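Local coordinates for ecdysteroid-phosphate phosphatase (Bombyx mori, PDB 3C7T), which hydrolyses phosphorylated ecdysteroids, above all ecdysone 22-phosphate, to the active hormones through its phosphoglycerate mutase-like domain, and also has protein tyrosine phosphatase activity, at residues F8-V16 / R92-F100; A193-A202 / Y216-V225. All blocks are in the same frame, centred on the assembly; numbering follows the deposited sequence.

Contact 1. Residues F8-V16 / R92-F100; sequences FALRHGERV and RCVETAQGF. With WO4 (tungstate(VI)ion), chain E.
R92 lies across the ring of H12 and reaches the tungstate from the N-terminal part of helix 91-104. Its CG sits between the backbone N and the carbonyl carbon (chi1 59°), and the chain then runs extended to NE. CB is near H12 CB. CG comes next, near H12 CG. R92 CD sits over the centre of the H12 imidazole, 3.6 Å from the centroid, as a CH-pi contact. R92 NE donates to tungstate O4 at 2.7 Å. R92 CZ faces the guanidinium of R15, which stacks on that of R92 with planes 18° apart. NH1 stays within this stack near R15 NH2. R92 NH2 gives tungstate O4 a second bond, of 2.8 Å.

This is the phosphate pocket of the histidine phosphatase superfamily, where the RHG sequence begins on the last residue of strand 5-11 and runs on into the loop. H12 is the residue that becomes phosphorylated, and its NE2 binds the tungsten at 2.5 Å. H12 ND1 donates to G13 O in the ring plane, at 2.8 Å and nearly straight (172°). That bond fixes the ring's rotation and leaves NE2 directed at the tungsten. R11 CG lies on the ring face opposite R92 CD. R11 NE bonds tungstate O1, and R15 NH1 bonds O3. The anion probably offsets the like charges of R15 and R92, which stack so closely.

Next to the H12 backbone, T96 OG1 accepts from G13 N (3.1 Å) and donates to R92 O (2.6 Å), linking the loop to the helix. T96 CG2 packs against L10 CD2, which also touches F100 CD1 at 4.2 Å.

Contact 2. Residues A193-A202 / Y216-V225; sequences AITLDQMVGA and YEIGRNLLKV. With WO4 (tungstate(VI)ion), chain E.
Helix 193-202 is flanked by the irregular chain 216-225, which comes close at both ends, with CA atoms 5.6 Å apart at A193 and V225 and 7.2 Å apart at G201 and Y216. Midway, R220 grips the carboxylate of D197 side-on. R220 NE donates to D197 OD2 at 2.8 Å, in the guanidinium plane but from above the carboxylate plane. R220 NH2 meets the syn lone pair of D197 OD1 at 2.9 Å and adds a weak bond to OD2. The two flat groups are turned 46° apart. The R220 chain bends at chi3 (80°), which brings NE and NH2 round to the acid. NH2 also bonds I260 O of the second subunit. An alanine in place of R220 would probably leave D197 without its charged mate and break this link to the other subunit.

Y216 brings its hydroxyl end to the helix backbone at G201, where Y216 OH is 3.3 Å from G201 C. G201 leaves room for the ring, since a side chain there would run into CE1. A water donates to both Q198 O and Y216 OH, and E170 also bonds this hydroxyl. I194 CG1 meets I218 CD1 at 4.1 Å, the two side chains crossing at about a right angle.

At the other end, V225 CG2 packs on A193 CB and L196 CD2. K224 passes A193 CB with its CG and stretches on to tungstate O2, which K224 NZ reaches at 2.7 Å. A193 N donates to tungstate O1 at 2.6 Å. The backbone N-H of A193 and a loop lysine thus form one side of the histidine phosphatase anion pocket.

In the fold
The chain enters by strand 5-11, inside the six-stranded mixed sheet, and leaves it in the loop of contact 1. It then runs through helices 50-56 and 62-77 and strand 84-87 before helix 91-104 closes contact 1 across 75 intervening residues. Strand 187-191, next to strand 5-11 in the sheet, leads into helix 193-204. Contact 2 closes a much shorter loop, 13 residues, before strand 230-235. The two contacts follow in series and neither nest nor cross. Their centres are about 17 Å apart, yet they touch where A9 meets L196 and R11 meets A193. Both reach the same tungstate, and H192 and E120 complete the site.

Contact 1. Residues F8-V16 / R92-F100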
loop_
_atom_site.group_PDB
_atom_site.type_symbol
_atom_site.label_atom_id
_atom_site.label_comp_id
_atom_site.label_asym_id
_atom_site.label_seq_id
_atom_site.Cartn_x
_atom_site.Cartn_y
_atom_site.Cartn_z
ATOM N N PHE A 8 13.855 17.850 6.710
ATOM C CA PHE A 8 13.420 16.453 6.774
ATOM C C PHE A 8 14.325 15.579 5.949
ATOM O O PHE A 8 14.946 16.050 4.994
ATOM C CB PHE A 8 11.998 16.326 6.219
ATOM C CG PHE A 8 10.974 17.072 7.005
ATOM C CD1 PHE A 8 10.682 16.704 8.312
ATOM C CD2 PHE A 8 10.288 18.129 6.435
ATOM C CE1 PHE A 8 9.713 17.377 9.032
ATOM C CE2 PHE A 8 9.311 18.818 7.158
ATOM C CZ PHE A 8 9.031 18.444 8.448
ATOM N N ALA A 9 14.383 14.293 6.300
ATOM C CA ALA A 9 15.106 13.319 5.481
ATOM C C ALA A 9 14.194 12.109 5.382
ATOM O O ALA A 9 13.584 11.685 6.379
ATOM C CB ALA A 9 16.414 12.921 6.106
ATOM N N LEU A 10 14.066 11.602 4.170
ATOM C CA LEU A 10 13.111 10.525 3.897
ATOM C C LEU A 10 13.772 9.411 3.089
ATOM O O LEU A 10 14.335 9.676 2.023
ATOM C CB LEU A 10 11.928 11.121 3.128
ATOM C CG LEU A 10 10.751 10.244 2.687
ATOM C CD1 LEU A 10 9.956 9.739 3.907
ATOM C CD2 LEU A 10 9.840 11.013 1.797
ATOM N N ARG A 11 13.707 8.165 3.570
ATOM C CA ARG A 11 14.139 7.026 2.730
ATOM C C ARG A 11 13.100 6.770 1.613
ATOM O O ARG A 11 11.890 7.008 1.791
ATOM C CB ARG A 11 14.331 5.743 3.574
ATOM C CG ARG A 11 15.015 4.620 2.808
ATOM C CD ARG A 11 15.048 3.319 3.608
ATOM N NE ARG A 11 15.545 2.235 2.788
ATOM C CZ ARG A 11 15.222 0.949 2.974
ATOM N NH1 ARG A 11 14.387 0.572 3.945
ATOM N NH2 ARG A 11 15.695 0.031 2.158
ATOM N N HIS A 12 13.567 6.280 0.468
ATOM C CA HIS A 12 12.678 5.946 -0.635
ATOM C C HIS A 12 11.672 4.865 -0.186
ATOM O O HIS A 12 11.873 4.186 0.838
ATOM C CB HIS A 12 13.511 5.414 -1.793
ATOM C CG HIS A 12 14.325 4.216 -1.420
ATOM N ND1 HIS A 12 13.769 2.963 -1.218
ATOM C CD2 HIS A 12 15.651 4.090 -1.178
ATOM C CE1 HIS A 12 14.729 2.117 -0.881
ATOM N NE2 HIS A 12 15.875 2.783 -0.830
ATOM N N GLY A 13 10.598 4.691 -0.963
ATOM C CA GLY A 13 9.586 3.693 -0.658
ATOM C C GLY A 13 10.011 2.319 -1.154
ATOM O O GLY A 13 11.151 2.123 -1.597
ATOM N N GLU A 14 9.079 1.369 -1.082
ATOM C CA GLU A 14 9.312 -0.039 -1.456
ATOM C C GLU A 14 9.847 -0.192 -2.878
ATOM O O GLU A 14 9.289 0.377 -3.816
ATOM C CB GLU A 14 7.993 -0.823 -1.327
ATOM C CG GLU A 14 8.102 -2.304 -1.699
ATOM C CD GLU A 14 6.794 -3.058 -1.534
ATOM O OE1 GLU A 14 5.879 -2.920 -2.388
ATOM O OE2 GLU A 14 6.698 -3.827 -0.550
ATOM N N ARG A 15 10.926 -0.972 -3.026
ATOM C CA ARG A 15 11.591 -1.150 -4.329
ATOM C C ARG A 15 11.063 -2.358 -5.101
ATOM O O ARG A 15 10.888 -3.447 -4.518
ATOM C CB ARG A 15 13.099 -1.379 -4.090
ATOM C CG ARG A 15 13.842 -0.116 -3.682
ATOM C CD ARG A 15 15.206 -0.449 -3.155
ATOM N NE ARG A 15 16.110 -1.062 -4.144
ATOM C CZ ARG A 15 17.443 -1.094 -4.016
ATOM N NH1 ARG A 15 18.025 -0.564 -2.948
ATOM N NH2 ARG A 15 18.210 -1.653 -4.963
ATOM N N VAL A 16 10.894 -2.217 -6.422
ATOM C CA VAL A 16 10.503 -3.375 -7.225
ATOM C C VAL A 16 11.544 -4.511 -7.087
ATOM O O VAL A 16 11.193 -5.663 -6.886
ATOM C CB VAL A 16 10.344 -3.023 -8.741
ATOM C CG1 VAL A 16 10.158 -4.298 -9.571
ATOM C CG2 VAL A 16 9.142 -2.070 -8.937
ATOM N N ARG A 92 14.216 5.394 -7.717
ATOM C CA ARG A 92 13.348 5.169 -6.535
ATOM C C ARG A 92 13.200 6.420 -5.659
ATOM O O ARG A 92 12.144 6.658 -5.052
ATOM C CB ARG A 92 13.868 3.978 -5.719
ATOM C CG ARG A 92 15.297 4.159 -5.214
ATOM C CD ARG A 92 15.786 2.874 -4.566
ATOM N NE ARG A 92 17.190 2.830 -4.147
ATOM C CZ ARG A 92 18.230 2.528 -4.940
ATOM N NH1 ARG A 92 18.075 2.322 -6.258
ATOM N NH2 ARG A 92 19.453 2.475 -4.415
ATOM N N CYS A 93 14.254 7.220 -5.601
ATOM C CA CYS A 93 14.247 8.436 -4.778
ATOM C C CYS A 93 13.455 9.558 -5.454
ATOM O O CYS A 93 12.655 10.261 -4.809
ATOM C CB CYS A 93 15.674 8.879 -4.441
ATOM S SG CYS A 93 16.665 7.562 -3.688
ATOM N N VAL A 94 13.678 9.743 -6.751
ATOM C CA VAL A 94 12.891 10.736 -7.499
ATOM C C VAL A 94 11.390 10.372 -7.497
ATOM O O VAL A 94 10.521 11.240 -7.321
ATOM C CB VAL A 94 13.407 10.926 -8.938
ATOM C CG1 VAL A 94 12.637 12.072 -9.606
ATOM C CG2 VAL A 94 14.919 11.254 -8.918
ATOM N N GLU A 95 11.073 9.093 -7.647
ATOM C CA GLU A 95 9.670 8.700 -7.561
ATOM C C GLU A 95 9.110 8.882 -6.165
ATOM O O GLU A 95 7.958 9.269 -6.033
ATOM C CB GLU A 95 9.460 7.269 -8.042
ATOM C CG GLU A 95 9.749 7.073 -9.537
ATOM C CD GLU A 95 9.414 5.645 -10.000
ATOM O OE1 GLU A 95 9.768 4.678 -9.287
ATOM O OE2 GLU A 95 8.813 5.482 -11.084
ATOM N N THR A 96 9.918 8.652 -5.130
ATOM C CA THR A 96 9.442 8.898 -3.772
ATOM C C THR A 96 9.126 10.392 -3.617
ATOM O O THR A 96 8.118 10.777 -3.006
ATOM C CB THR A 96 10.440 8.416 -2.741
ATOM O OG1 THR A 96 10.660 7.016 -2.963
ATOM C CG2 THR A 96 9.900 8.647 -1.271
ATOM N N ALA A 97 9.990 11.219 -4.187
ATOM C CA ALA A 97 9.806 12.673 -4.107
ATOM C C ALA A 97 8.483 13.073 -4.751
ATOM O O ALA A 97 7.740 13.903 -4.196
ATOM C CB ALA A 97 11.000 13.387 -4.776
ATOM N N GLN A 98 8.186 12.504 -5.923
ATOM C CA GLN A 98 6.920 12.816 -6.572
ATOM C C GLN A 98 5.717 12.319 -5.767
ATOM O O GLN A 98 4.760 13.062 -5.599
ATOM C CB GLN A 98 6.859 12.276 -8.003
ATOM C CG GLN A 98 5.625 12.772 -8.780
ATOM C CD GLN A 98 5.601 14.280 -8.896
ATOM O OE1 GLN A 98 6.592 14.892 -9.298
ATOM N NE2 GLN A 98 4.473 14.893 -8.531
ATOM N N GLY A 99 5.756 11.072 -5.273
ATOM C CA GLY A 99 4.664 10.569 -4.420
ATOM C C GLY A 99 4.473 11.462 -3.204
ATOM O O GLY A 99 3.347 11.828 -2.853
ATOM N N PHE A 100 5.580 11.880 -2.595
ATOM C CA PHE A 100 5.510 12.757 -1.431
ATOM C C PHE A 100 4.767 14.064 -1.798
ATOM O O PHE A 100 3.822 14.504 -1.111
ATOM C CB PHE A 100 6.935 13.046 -0.921
ATOM C CG PHE A 100 6.987 14.083 0.150
ATOM C CD1 PHE A 100 6.661 13.758 1.468
ATOM C CD2 PHE A 100 7.400 15.390 -0.142
ATOM C CE1 PHE A 100 6.698 14.713 2.465
ATOM C CE2 PHE A 100 7.451 16.350 0.861
ATOM C CZ PHE A 100 7.099 16.002 2.167
HETATM W W WO4 E . 18.131 1.970 -0.177
HETATM O O1 WO4 E . 17.810 2.975 1.442
HETATM O O2 WO4 E . 19.908 1.220 0.301
HETATM O O3 WO4 E . 17.107 0.314 -0.566
HETATM O O4 WO4 E . 18.543 2.997 -1.801
#

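Contact 2. Residues A193-A202 / Y216-V225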
loop_
_atom_site.group_PDB
_atom_site.type_symbol
_atom_site.label_atom_id
_atom_site.label_comp_id
_atom_site.label_asym_id
_atom_site.label_seq_id
_atom_site.Cartn_x
_atom_site.Cartn_y
_atom_site.Cartn_z
ATOM N N ALA A 193 18.643 4.905 3.037
ATOM C CA ALA A 193 18.534 4.665 4.490
ATOM C C ALA A 193 19.521 5.553 5.260
ATOM O O ALA A 193 19.178 6.130 6.305
ATOM C CB ALA A 193 18.753 3.193 4.817
ATOM N N ILE A 194 20.717 5.711 4.683
ATOM C CA ILE A 194 21.821 6.473 5.282
ATOM C C ILE A 194 21.566 8.003 5.307
ATOM O O ILE A 194 22.175 8.749 6.105
ATOM C CB ILE A 194 23.145 6.110 4.538
ATOM C CG1 ILE A 194 24.400 6.611 5.272
ATOM C CG2 ILE A 194 23.116 6.591 3.078
ATOM C CD1 ILE A 194 24.519 6.134 6.692
ATOM N N THR A 195 20.654 8.469 4.451
ATOM C CA THR A 195 20.350 9.895 4.297
ATOM C C THR A 195 19.916 10.554 5.606
ATOM O O THR A 195 20.268 11.725 5.884
ATOM C CB THR A 195 19.287 10.117 3.203
ATOM O OG1 THR A 195 19.799 9.608 1.974
ATOM C CG2 THR A 195 18.933 11.633 3.031
ATOM N N LEU A 196 19.163 9.797 6.415
ATOM C CA LEU A 196 18.684 10.302 7.696
ATOM C C LEU A 196 19.851 10.624 8.631
ATOM O O LEU A 196 19.922 11.740 9.163
ATOM C CB LEU A 196 17.689 9.331 8.351
ATOM C CG LEU A 196 16.246 9.385 7.810
ATOM C CD1 LEU A 196 16.122 8.946 6.339
ATOM C CD2 LEU A 196 15.336 8.513 8.691
ATOM N N ASP A 197 20.773 9.673 8.807
ATOM C CA ASP A 197 22.012 9.929 9.573
ATOM C C ASP A 197 22.924 10.994 8.933
ATOM O O ASP A 197 23.578 11.768 9.647
ATOM C CB ASP A 197 22.802 8.640 9.802
ATOM C CG ASP A 197 22.330 7.873 11.032
ATOM O OD1 ASP A 197 21.399 8.339 11.726
ATOM O OD2 ASP A 197 22.917 6.799 11.319
ATOM N N GLN A 198 22.958 11.061 7.603
ATOM C CA GLN A 198 23.717 12.133 6.919
ATOM C C GLN A 198 23.172 13.533 7.230
ATOM O O GLN A 198 23.937 14.513 7.452
ATOM C CB GLN A 198 23.732 11.920 5.411
ATOM C CG GLN A 198 24.600 10.773 4.966
ATOM C CD GLN A 198 24.560 10.619 3.481
ATOM O OE1 GLN A 198 23.582 10.114 2.923
ATOM N NE2 GLN A 198 25.610 11.074 2.818
ATOM N N MET A 199 21.849 13.646 7.265
ATOM C CA MET A 199 21.217 14.930 7.562
ATOM C C MET A 199 21.527 15.397 8.972
ATOM O O MET A 199 21.866 16.574 9.175
ATOM C CB MET A 199 19.698 14.875 7.369
ATOM C CG MET A 199 19.006 16.111 7.907
ATOM S SD MET A 199 17.222 15.997 8.098
ATOM C CE MET A 199 17.040 14.772 9.398
ATOM N N VAL A 200 21.398 14.492 9.936
ATOM C CA VAL A 200 21.696 14.791 11.336
ATOM C C VAL A 200 23.158 15.228 11.464
ATOM O O VAL A 200 23.451 16.272 12.048
ATOM C CB VAL A 200 21.430 13.581 12.263
ATOM C CG1 VAL A 200 21.927 13.868 13.699
ATOM C CG2 VAL A 200 19.947 13.201 12.253
ATOM N N GLY A 201 24.076 14.433 10.918
ATOM C CA GLY A 201 25.500 14.796 10.930
ATOM C C GLY A 201 25.850 16.112 10.254
ATOM O O GLY A 201 26.723 16.838 10.735
ATOM N N ALA A 202 25.190 16.421 9.133
ATOM C CA ALA A 202 25.479 17.650 8.375
ATOM C C ALA A 202 24.972 18.887 9.092
ATOM O O ALA A 202 25.628 19.922 9.066
ATOM C CB ALA A 202 24.883 17.587 6.977
ATOM N N TYR A 216 31.315 10.252 11.270
ATOM C CA TYR A 216 30.418 9.539 10.364
ATOM C C TYR A 216 30.780 8.047 10.290
ATOM O O TYR A 216 31.959 7.693 10.221
ATOM C CB TYR A 216 30.513 10.133 8.964
ATOM C CG TYR A 216 29.895 11.502 8.764
ATOM C CD1 TYR A 216 28.514 11.685 8.847
ATOM C CD2 TYR A 216 30.692 12.604 8.423
ATOM C CE1 TYR A 216 27.933 12.936 8.631
ATOM C CE2 TYR A 216 30.122 13.862 8.203
ATOM C CZ TYR A 216 28.742 14.017 8.313
ATOM O OH TYR A 216 28.154 15.238 8.100
ATOM N N GLU A 217 29.753 7.193 10.287
ATOM C CA GLU A 217 29.912 5.736 10.348
ATOM C C GLU A 217 28.920 5.061 9.422
ATOM O O GLU A 217 27.714 5.271 9.563
ATOM C CB GLU A 217 29.549 5.227 11.744
ATOM C CG GLU A 217 30.646 5.154 12.752
ATOM C CD GLU A 217 30.196 4.382 13.985
ATOM O OE1 GLU A 217 29.183 4.776 14.621
ATOM O OE2 GLU A 217 30.850 3.369 14.315
ATOM N N ILE A 218 29.404 4.226 8.505
ATOM C CA ILE A 218 28.523 3.270 7.844
ATOM C C ILE A 218 28.442 2.099 8.833
ATOM O O ILE A 218 29.469 1.585 9.295
ATOM C CB ILE A 218 29.082 2.801 6.454
ATOM C CG1 ILE A 218 28.963 3.913 5.394
ATOM C CG2 ILE A 218 28.402 1.514 5.977
ATOM C CD1 ILE A 218 27.581 4.045 4.726
ATOM N N GLY A 219 27.238 1.693 9.188
ATOM C CA GLY A 219 27.119 0.530 10.070
ATOM C C GLY A 219 26.975 0.904 11.528
ATOM O O GLY A 219 27.124 0.052 12.402
ATOM N N ARG A 220 26.667 2.179 11.789
ATOM C CA ARG A 220 26.277 2.589 13.136
ATOM C C ARG A 220 25.164 1.669 13.653
ATOM O O ARG A 220 25.199 1.236 14.796
ATOM C CB ARG A 220 25.833 4.063 13.151
ATOM C CG ARG A 220 25.420 4.582 14.524
ATOM C CD ARG A 220 25.121 6.075 14.473
ATOM N NE ARG A 220 23.782 6.367 13.949
ATOM C CZ ARG A 220 22.669 6.359 14.684
ATOM N NH1 ARG A 220 22.718 6.055 15.979
ATOM N NH2 ARG A 220 21.498 6.656 14.123
ATOM N N ASN A 221 24.200 1.343 12.796
ATOM C CA ASN A 221 23.096 0.445 13.183
ATOM C C ASN A 221 23.065 -0.822 12.344
ATOM O O ASN A 221 23.523 -0.816 11.197
ATOM C CB ASN A 221 21.760 1.156 13.066
ATOM C CG ASN A 221 21.720 2.431 13.888
ATOM O OD1 ASN A 221 21.616 3.527 13.338
ATOM N ND2 ASN A 221 21.850 2.295 15.202
ATOM N N LEU A 222 22.501 -1.892 12.890
ATOM C CA LEU A 222 22.557 -3.179 12.205
ATOM C C LEU A 222 21.562 -3.277 11.056
ATOM O O LEU A 222 21.820 -3.953 10.056
ATOM C CB LEU A 222 22.317 -4.310 13.201
ATOM C CG LEU A 222 22.442 -5.749 12.689
ATOM C CD1 LEU A 222 23.805 -6.059 12.059
ATOM C CD2 LEU A 222 22.176 -6.683 13.870
ATOM N N LEU A 223 20.418 -2.611 11.220
ATOM C CA LEU A 223 19.329 -2.651 10.250
ATOM C C LEU A 223 19.116 -1.298 9.599
ATOM O O LEU A 223 19.364 -0.267 10.221
ATOM C CB LEU A 223 18.044 -3.063 10.957
ATOM C CG LEU A 223 18.062 -4.393 11.689
ATOM C CD1 LEU A 223 16.673 -4.642 12.223
ATOM C CD2 LEU A 223 18.484 -5.531 10.746
ATOM N N LYS A 224 18.679 -1.302 8.341
ATOM C CA LYS A 224 18.303 -0.069 7.655
ATOM C C LYS A 224 16.996 0.433 8.217
ATOM O O LYS A 224 16.119 -0.373 8.573
ATOM C CB LYS A 224 18.113 -0.302 6.155
ATOM C CG LYS A 224 19.384 -0.460 5.387
ATOM C CD LYS A 224 19.152 -0.659 3.879
ATOM C CE LYS A 224 20.490 -0.573 3.142
ATOM N NZ LYS A 224 20.561 -0.953 1.713
ATOM N N VAL A 225 16.860 1.756 8.276
ATOM C CA VAL A 225 15.571 2.364 8.613
ATOM C C VAL A 225 14.514 1.863 7.602
ATOM O O VAL A 225 14.859 1.539 6.458
ATOM C CB VAL A 225 15.652 3.904 8.646
ATOM C CG1 VAL A 225 16.704 4.360 9.691
ATOM C CG2 VAL A 225 15.960 4.480 7.278
HETATM W W WO4 E . 18.131 1.970 -0.177
HETATM O O1 WO4 E . 17.810 2.975 1.442
HETATM O O2 WO4 E . 19.908 1.220 0.301
HETATM O O3 WO4 E . 17.107 0.314 -0.566
HETATM O O4 WO4 E . 18.543 2.997 -1.801
HETATM O O HOH W 1 26.350 14.734 6.034
#